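Local structure of benzoylformate Decarboxylase (Polynucleobacter necessarius, 4K9Q) at residues 30-35 with 39-44; 52-57 with 63-68. The protein probably decarboxylates benzoylformate with the help of thiamine diphosphate and magnesium. All blocks are in the same frame, centred on the assembly; numbering follows the deposited sequence.

Contact 1 of 2, residues 30-35 with 39-44; sequences TFLKDF and FNYVLA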
ATOM      1  N   THR A  30     -22.495  10.844  15.468  1.00 12.74           N
ATOM      2  CA  THR A  30     -21.875  11.454  16.640  1.00 11.41           C
ATOM      3  C   THR A  30     -21.065  12.708  16.278  1.00 15.03           C
ATOM      4  O   THR A  30     -20.910  13.617  17.091  1.00 15.94           O
ATOM      5  CB  THR A  30     -20.997  10.442  17.395  1.00 13.02           C
ATOM      6  OG1 THR A  30     -20.145   9.766  16.464  1.00 14.73           O
ATOM      7  CG2 THR A  30     -21.879   9.407  18.082  1.00 18.25           C
ATOM      8  N   PHE A  31     -20.550  12.745  15.053  1.00 14.78           N
ATOM      9  CA  PHE A  31     -19.888  13.946  14.542  1.00 13.24           C
ATOM     10  C   PHE A  31     -20.905  15.049  14.239  1.00 15.08           C
ATOM     11  O   PHE A  31     -20.657  16.230  14.492  1.00 13.62           O
ATOM     12  CB  PHE A  31     -19.095  13.603  13.275  1.00 11.04           C
ATOM     13  CG  PHE A  31     -18.548  14.801  12.555  1.00 14.71           C
ATOM     14  CD1 PHE A  31     -17.590  15.608  13.147  1.00 15.15           C
ATOM     15  CD2 PHE A  31     -18.991  15.117  11.271  1.00 16.40           C
ATOM     16  CE1 PHE A  31     -17.078  16.709  12.482  1.00 13.80           C
ATOM     17  CE2 PHE A  31     -18.479  16.222  10.590  1.00 14.97           C
ATOM     18  CZ  PHE A  31     -17.527  17.021  11.197  1.00 16.77           C
ATOM     19  N   LEU A  32     -22.061  14.652  13.711  1.00 14.40           N
ATOM     20  CA  LEU A  32     -23.063  15.601  13.239  1.00 12.08           C
ATOM     21  C   LEU A  32     -24.100  15.992  14.291  1.00 15.11           C
ATOM     22  O   LEU A  32     -24.904  16.884  14.060  1.00 15.58           O
ATOM     23  CB  LEU A  32     -23.787  15.023  12.023  1.00 12.20           C
ATOM     24  CG  LEU A  32     -22.909  14.728  10.800  1.00 12.66           C
ATOM     25  CD1 LEU A  32     -23.729  14.011   9.756  1.00 13.19           C
ATOM     26  CD2 LEU A  32     -22.302  16.004  10.219  1.00 13.96           C
ATOM     27  N   LYS A  33     -24.081  15.324  15.438  1.00 15.12           N
ATOM     28  CA  LYS A  33     -24.988  15.654  16.531  1.00 16.88           C
ATOM     29  C   LYS A  33     -24.944  17.146  16.865  1.00 15.34           C
ATOM     30  O   LYS A  33     -23.865  17.726  16.987  1.00 16.81           O
ATOM     31  CB  LYS A  33     -24.611  14.818  17.760  1.00 17.67           C
ATOM     32  CG  LYS A  33     -25.302  15.229  19.050  1.00 21.34           C
ATOM     33  CD  LYS A  33     -24.892  14.286  20.176  1.00 24.55           C
ATOM     34  CE  LYS A  33     -25.447  14.728  21.513  1.00 30.37           C
ATOM     35  NZ  LYS A  33     -24.847  16.015  21.951  1.00 36.84           N
ATOM     36  N   ASP A  34     -26.120  17.754  17.016  1.00 14.35           N
ATOM     37  CA  ASP A  34     -26.234  19.179  17.321  1.00 16.22           C
ATOM     38  C   ASP A  34     -25.384  20.030  16.377  1.00 19.35           C
ATOM     39  O   ASP A  34     -24.700  20.958  16.803  1.00 19.01           O
ATOM     40  CB  ASP A  34     -25.832  19.447  18.771  1.00 21.62           C
ATOM     41  CG  ASP A  34     -26.799  18.837  19.772  1.00 23.25           C
ATOM     42  OD1 ASP A  34     -28.015  18.832  19.494  1.00 25.28           O
ATOM     43  OD2 ASP A  34     -26.339  18.360  20.832  1.00 23.73           O
ATOM     44  N   PHE A  35     -25.426  19.704  15.091  1.00 18.22           N
ATOM     45  CA  PHE A  35     -24.650  20.434  14.103  1.00 15.07           C
ATOM     46  C   PHE A  35     -24.863  21.936  14.305  1.00 17.47           C
ATOM     47  O   PHE A  35     -26.001  22.398  14.389  1.00 17.31           O
ATOM     48  CB  PHE A  35     -25.054  20.011  12.692  1.00 17.81           C
ATOM     49  CG  PHE A  35     -24.059  20.411  11.644  1.00 15.09           C
ATOM     50  CD1 PHE A  35     -24.258  21.546  10.876  1.00 17.32           C
ATOM     51  CD2 PHE A  35     -22.910  19.664  11.450  1.00 13.47           C
ATOM     52  CE1 PHE A  35     -23.333  21.918   9.915  1.00 16.25           C
ATOM     53  CE2 PHE A  35     -21.979  20.033  10.498  1.00 14.66           C
ATOM     54  CZ  PHE A  35     -22.193  21.162   9.731  1.00 13.25           C
ATOM     55  N   PHE A  39     -22.210  26.669  11.054  1.00 14.70           N
ATOM     56  CA  PHE A  39     -21.654  25.841   9.985  1.00 14.66           C
ATOM     57  C   PHE A  39     -22.786  25.554   9.008  1.00 17.60           C
ATOM     58  O   PHE A  39     -23.960  25.699   9.355  1.00 15.69           O
ATOM     59  CB  PHE A  39     -21.116  24.525  10.541  1.00 13.81           C
ATOM     60  CG  PHE A  39     -19.767  24.644  11.195  1.00 18.29           C
ATOM     61  CD1 PHE A  39     -19.582  25.471  12.294  1.00 16.99           C
ATOM     62  CD2 PHE A  39     -18.685  23.912  10.720  1.00 13.28           C
ATOM     63  CE1 PHE A  39     -18.347  25.581  12.884  1.00 18.25           C
ATOM     64  CE2 PHE A  39     -17.454  24.011  11.307  1.00 15.49           C
ATOM     65  CZ  PHE A  39     -17.278  24.848  12.395  1.00 15.57           C
ATOM     66  N   ASN A  40     -22.434  25.158   7.791  1.00 12.32           N
ATOM     67  CA  ASN A  40     -23.426  24.754   6.797  1.00 12.04           C
ATOM     68  C   ASN A  40     -23.206  23.299   6.424  1.00 16.91           C
ATOM     69  O   ASN A  40     -22.090  22.914   6.092  1.00 15.72           O
ATOM     70  CB  ASN A  40     -23.310  25.611   5.541  1.00 17.00           C
ATOM     71  CG  ASN A  40     -23.971  26.970   5.693  1.00 25.67           C
ATOM     72  OD1 ASN A  40     -24.943  27.125   6.434  1.00 26.89           O
ATOM     73  ND2 ASN A  40     -23.455  27.960   4.976  1.00 29.47           N
ATOM     74  N   TYR A  41     -24.259  22.493   6.503  1.00 12.17           N
ATOM     75  CA  TYR A  41     -24.211  21.116   6.021  1.00 11.36           C
ATOM     76  C   TYR A  41     -24.982  21.054   4.718  1.00 14.31           C
ATOM     77  O   TYR A  41     -26.135  21.504   4.643  1.00 14.10           O
ATOM     78  CB  TYR A  41     -24.837  20.160   7.032  1.00 14.61           C
ATOM     79  CG  TYR A  41     -24.728  18.701   6.642  1.00 16.08           C
ATOM     80  CD1 TYR A  41     -25.684  18.104   5.829  1.00 12.97           C
ATOM     81  CD2 TYR A  41     -23.663  17.920   7.083  1.00 11.46           C
ATOM     82  CE1 TYR A  41     -25.585  16.779   5.470  1.00 13.01           C
ATOM     83  CE2 TYR A  41     -23.560  16.584   6.733  1.00 11.65           C
ATOM     84  CZ  TYR A  41     -24.528  16.018   5.926  1.00 10.79           C
ATOM     85  OH  TYR A  41     -24.440  14.693   5.566  1.00 11.05           O
ATOM     86  N   VAL A  42     -24.344  20.489   3.702  1.00 10.30           N
ATOM     87  CA  VAL A  42     -24.946  20.351   2.382  1.00  9.94           C
ATOM     88  C   VAL A  42     -25.102  18.873   2.041  1.00 11.00           C
ATOM     89  O   VAL A  42     -24.109  18.171   1.807  1.00 10.37           O
ATOM     90  CB  VAL A  42     -24.086  21.031   1.290  1.00 11.36           C
ATOM     91  CG1 VAL A  42     -24.687  20.795  -0.100  1.00 11.55           C
ATOM     92  CG2 VAL A  42     -23.935  22.516   1.570  1.00 15.32           C
ATOM     93  N   LEU A  43     -26.347  18.404   2.000  1.00 10.67           N
ATOM     94  CA  LEU A  43     -26.632  17.009   1.684  1.00  9.46           C
ATOM     95  C   LEU A  43     -26.521  16.760   0.197  1.00  9.21           C
ATOM     96  O   LEU A  43     -27.049  17.541  -0.610  1.00  9.80           O
ATOM     97  CB  LEU A  43     -28.050  16.629   2.143  1.00  9.29           C
ATOM     98  CG  LEU A  43     -28.520  15.231   1.740  1.00 10.54           C
ATOM     99  CD1 LEU A  43     -27.728  14.138   2.481  1.00 10.38           C
ATOM    100  CD2 LEU A  43     -30.034  15.081   1.967  1.00 12.74           C
ATOM    101  N   ALA A  44     -25.840  15.676  -0.172  1.00  9.75           N
ATOM    102  CA  ALA A  44     -26.015  15.120  -1.511  1.00 10.02           C
ATOM    103  C   ALA A  44     -26.364  13.631  -1.412  1.00  8.92           C
ATOM    104  O   ALA A  44     -26.055  12.971  -0.412  1.00 11.63           O
ATOM    105  CB  ALA A  44     -24.772  15.346  -2.361  1.00 11.73           C
TER
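In the beta-alpha-beta unit made of strand 19-22, helix 29-32 and strand 40-43, the type II turn L32-F35 at the end of the helix presses the ring of F35 against F39, just before strand 40-43, and Y41 within it. F35 holds its CG anti to the backbone N (chi1 -164°), which carries the ring across to both residues. F35 CE1 lies 3.5 Å from F39 CB. The same F35 CE1 is 3.6 Å from Y41 N. Y41 CB sits over one face of the F35 ring, 4.1 Å from the centroid, in a CH-pi contact. The Y41 ring then turns its edge to the F35 face, a T-shaped pair with centroids 5.8 Å apart and planes at 81°. L32, the last helical residue, adds its CD2 at 3.8 Å from Y41 CE2, the two side chains crossing at about a right angle. Strand 40-43 is one of the two outermost strands of the parallel sheet within this chain and pairs with strand 19-22, so the cluster sits at an edge of the sheet, where P475 of the second subunit packs on both F35 and Y41. No hydrogen bond spans the two segments; apolar and aromatic contacts alone join them. From its CB, which rests on F35, F39 turns its ring away to meet F9 of helix 4-15 edge-to-face. D34 OD2 forms a salt bridge with K33 NZ (3.0 Å), approached from above the carboxylate plane, and D34 OD1 hydrogen-bonds to N473 of the second subunit.

Contact 2 of 2, residues 52-57 with 63-68; sequences AIADGL and KPVIVN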
ATOM      1  N   ALA A  52     -17.551  16.027  -5.425  1.00  8.85           N
ATOM      2  CA  ALA A  52     -17.474  17.020  -6.503  1.00  8.62           C
ATOM      3  C   ALA A  52     -18.073  18.389  -6.123  1.00  8.33           C
ATOM      4  O   ALA A  52     -17.554  19.429  -6.512  1.00  9.50           O
ATOM      5  CB  ALA A  52     -18.102  16.473  -7.792  1.00  9.82           C
ATOM      6  N   ILE A  53     -19.171  18.381  -5.376  1.00 10.19           N
ATOM      7  CA  ILE A  53     -19.757  19.623  -4.861  1.00  8.83           C
ATOM      8  C   ILE A  53     -18.730  20.344  -3.977  1.00 10.17           C
ATOM      9  O   ILE A  53     -18.487  21.553  -4.119  1.00  9.16           O
ATOM     10  CB  ILE A  53     -21.043  19.324  -4.073  1.00  7.72           C
ATOM     11  CG1 ILE A  53     -22.136  18.837  -5.032  1.00  7.86           C
ATOM     12  CG2 ILE A  53     -21.528  20.566  -3.319  1.00  9.10           C
ATOM     13  CD1 ILE A  53     -23.374  18.289  -4.308  1.00 11.44           C
ATOM     14  N   ALA A  54     -18.127  19.604  -3.055  1.00  8.65           N
ATOM     15  CA  ALA A  54     -17.096  20.170  -2.194  1.00 10.18           C
ATOM     16  C   ALA A  54     -15.914  20.721  -3.005  1.00  9.15           C
ATOM     17  O   ALA A  54     -15.372  21.777  -2.692  1.00 10.07           O
ATOM     18  CB  ALA A  54     -16.618  19.129  -1.178  1.00 10.45           C
ATOM     19  N   ASP A  55     -15.528  19.998  -4.049  1.00  9.34           N
ATOM     20  CA  ASP A  55     -14.423  20.390  -4.923  1.00  7.90           C
ATOM     21  C   ASP A  55     -14.760  21.736  -5.576  1.00  9.19           C
ATOM     22  O   ASP A  55     -14.001  22.702  -5.464  1.00 11.51           O
ATOM     23  CB  ASP A  55     -14.200  19.290  -5.974  1.00 10.53           C
ATOM     24  CG  ASP A  55     -12.892  19.441  -6.736  1.00 11.19           C
ATOM     25  OD1 ASP A  55     -12.294  20.530  -6.717  1.00 11.41           O
ATOM     26  OD2 ASP A  55     -12.471  18.451  -7.383  1.00 11.50           O
ATOM     27  N   GLY A  56     -15.920  21.822  -6.223  1.00  9.10           N
ATOM     28  CA  GLY A  56     -16.352  23.076  -6.826  1.00 10.45           C
ATOM     29  C   GLY A  56     -16.370  24.235  -5.833  1.00 12.09           C
ATOM     30  O   GLY A  56     -15.872  25.329  -6.129  1.00 10.80           O
ATOM     31  N   LEU A  57     -16.946  24.010  -4.650  1.00  9.82           N
ATOM     32  CA  LEU A  57     -16.977  25.046  -3.622  1.00  9.57           C
ATOM     33  C   LEU A  57     -15.564  25.454  -3.188  1.00 10.81           C
ATOM     34  O   LEU A  57     -15.247  26.644  -3.121  1.00 11.70           O
ATOM     35  CB  LEU A  57     -17.792  24.584  -2.417  1.00  9.50           C
ATOM     36  CG  LEU A  57     -17.957  25.613  -1.298  1.00 10.35           C
ATOM     37  CD1 LEU A  57     -18.570  26.905  -1.850  1.00 11.92           C
ATOM     38  CD2 LEU A  57     -18.825  25.030  -0.190  1.00 12.09           C
ATOM     39  N   LYS A  63     -10.092  27.708  -0.313  1.00 14.03           N
ATOM     40  CA  LYS A  63      -9.821  27.170   1.008  1.00 14.56           C
ATOM     41  C   LYS A  63     -10.501  25.814   1.106  1.00 14.19           C
ATOM     42  O   LYS A  63     -11.314  25.459   0.248  1.00 11.60           O
ATOM     43  CB  LYS A  63     -10.320  28.114   2.103  1.00 16.98           C
ATOM     44  CG  LYS A  63     -11.802  28.336   2.112  1.00 19.33           C
ATOM     45  CD  LYS A  63     -12.156  29.222   3.300  1.00 20.48           C
ATOM     46  CE  LYS A  63     -13.615  29.557   3.330  1.00 20.80           C
ATOM     47  NZ  LYS A  63     -13.947  30.363   4.550  1.00 24.95           N
ATOM     48  N   PRO A  64     -10.158  25.045   2.141  1.00 11.28           N
ATOM     49  CA  PRO A  64     -10.714  23.696   2.248  1.00  9.03           C
ATOM     50  C   PRO A  64     -12.218  23.687   2.501  1.00 10.30           C
ATOM     51  O   PRO A  64     -12.793  24.635   3.036  1.00 13.19           O
ATOM     52  CB  PRO A  64      -9.976  23.112   3.457  1.00 11.79           C
ATOM     53  CG  PRO A  64      -8.691  23.899   3.535  1.00 12.20           C
ATOM     54  CD  PRO A  64      -9.092  25.285   3.130  1.00 12.79           C
ATOM     55  N   VAL A  65     -12.838  22.591   2.088  1.00 10.27           N
ATOM     56  CA  VAL A  65     -14.206  22.269   2.442  1.00 10.25           C
ATOM     57  C   VAL A  65     -14.136  20.859   3.027  1.00 11.52           C
ATOM     58  O   VAL A  65     -13.312  20.053   2.598  1.00 11.26           O
ATOM     59  CB  VAL A  65     -15.126  22.294   1.203  1.00  8.66           C
ATOM     60  CG1 VAL A  65     -16.514  21.742   1.563  1.00 12.34           C
ATOM     61  CG2 VAL A  65     -15.229  23.720   0.643  1.00 10.97           C
ATOM     62  N   ILE A  66     -14.955  20.570   4.032  1.00  9.45           N
ATOM     63  CA  ILE A  66     -14.990  19.232   4.609  1.00 10.66           C
ATOM     64  C   ILE A  66     -16.003  18.355   3.884  1.00 12.51           C
ATOM     65  O   ILE A  66     -17.127  18.781   3.616  1.00 11.19           O
ATOM     66  CB  ILE A  66     -15.336  19.270   6.101  1.00 13.82           C
ATOM     67  CG1 ILE A  66     -14.198  19.939   6.878  1.00 19.39           C
ATOM     68  CG2 ILE A  66     -15.577  17.863   6.621  1.00 12.45           C
ATOM     69  CD1 ILE A  66     -14.534  20.177   8.312  1.00 21.85           C
ATOM     70  N   VAL A  67     -15.576  17.146   3.539  1.00  9.41           N
ATOM     71  CA  VAL A  67     -16.454  16.103   3.039  1.00  9.26           C
ATOM     72  C   VAL A  67     -16.674  15.137   4.208  1.00 12.97           C
ATOM     73  O   VAL A  67     -15.729  14.761   4.892  1.00 11.44           O
ATOM     74  CB  VAL A  67     -15.802  15.369   1.838  1.00 10.02           C
ATOM     75  CG1 VAL A  67     -16.495  14.033   1.560  1.00 10.75           C
ATOM     76  CG2 VAL A  67     -15.824  16.261   0.596  1.00 10.61           C
ATOM     77  N   ASN A  68     -17.919  14.760   4.466  1.00  9.84           N
ATOM     78  CA  ASN A  68     -18.211  13.795   5.526  1.00  9.33           C
ATOM     79  C   ASN A  68     -19.043  12.674   4.922  1.00  9.81           C
ATOM     80  O   ASN A  68     -20.197  12.886   4.538  1.00 10.80           O
ATOM     81  CB  ASN A  68     -18.954  14.469   6.684  1.00 11.50           C
ATOM     82  CG  ASN A  68     -19.131  13.552   7.888  1.00 12.63           C
ATOM     83  OD1 ASN A  68     -20.250  13.366   8.374  1.00 12.99           O
ATOM     84  ND2 ASN A  68     -18.029  12.992   8.387  1.00 13.07           N
TER
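A54 is the first residue of segment 52-57 to meet 63-68, and its CB points toward that segment. A54 CB touches two valines at once: V67 CG2 at 3.5 Å, tighter than usual van der Waals contact, and V65 CG1 at 3.8 Å. Consistent with the small side chain, the CA atoms of A54 and V65 are 5.9 Å apart. One turn further along the helix, L57 takes up the other branch of V65, with L57 CG lying 3.8 Å from V65 CG2. V65 thus spans both helical residues: CG1, anti to its own backbone N (chi1 171°), goes to A54, and CG2 reaches mainly L57 and also lies near A54 O. An alanine in place of V65 would lose both methyl groups and would probably open a gap under the helix, leaving L57 without its partner in 63-68 and A54 CB with V67 CG2 alone across this contact. All four residues are buried, and the contact is wholly apolar. Helix 47-61 here lies against one face of the parallel sheet, where strand 66-69 runs between strands 19-22 and 93-98; V21 touches both A54 and V65, and L412 of helix 403-417 packs on L57.

Overall arrangement
Both contacts belong to the N-terminal TPP-binding domain and reach the same parallel sheet, but at different depths. Contact 2 is fully buried, about 12 Å from the centre of the chain, and joins helix 47-61 to an inner strand through small aliphatic groups. Contact 1, about 25 Å from that centre, is partly buried: it works through aromatic rings at an outer strand and is flanked by the second subunit, which does not touch contact 2. They follow in series along the chain, strand 40-43 leading into helix 47-61, and their centres lie about 14 Å apart. Packing joins them directly, A44 against I53 and F31 and L32 against N68.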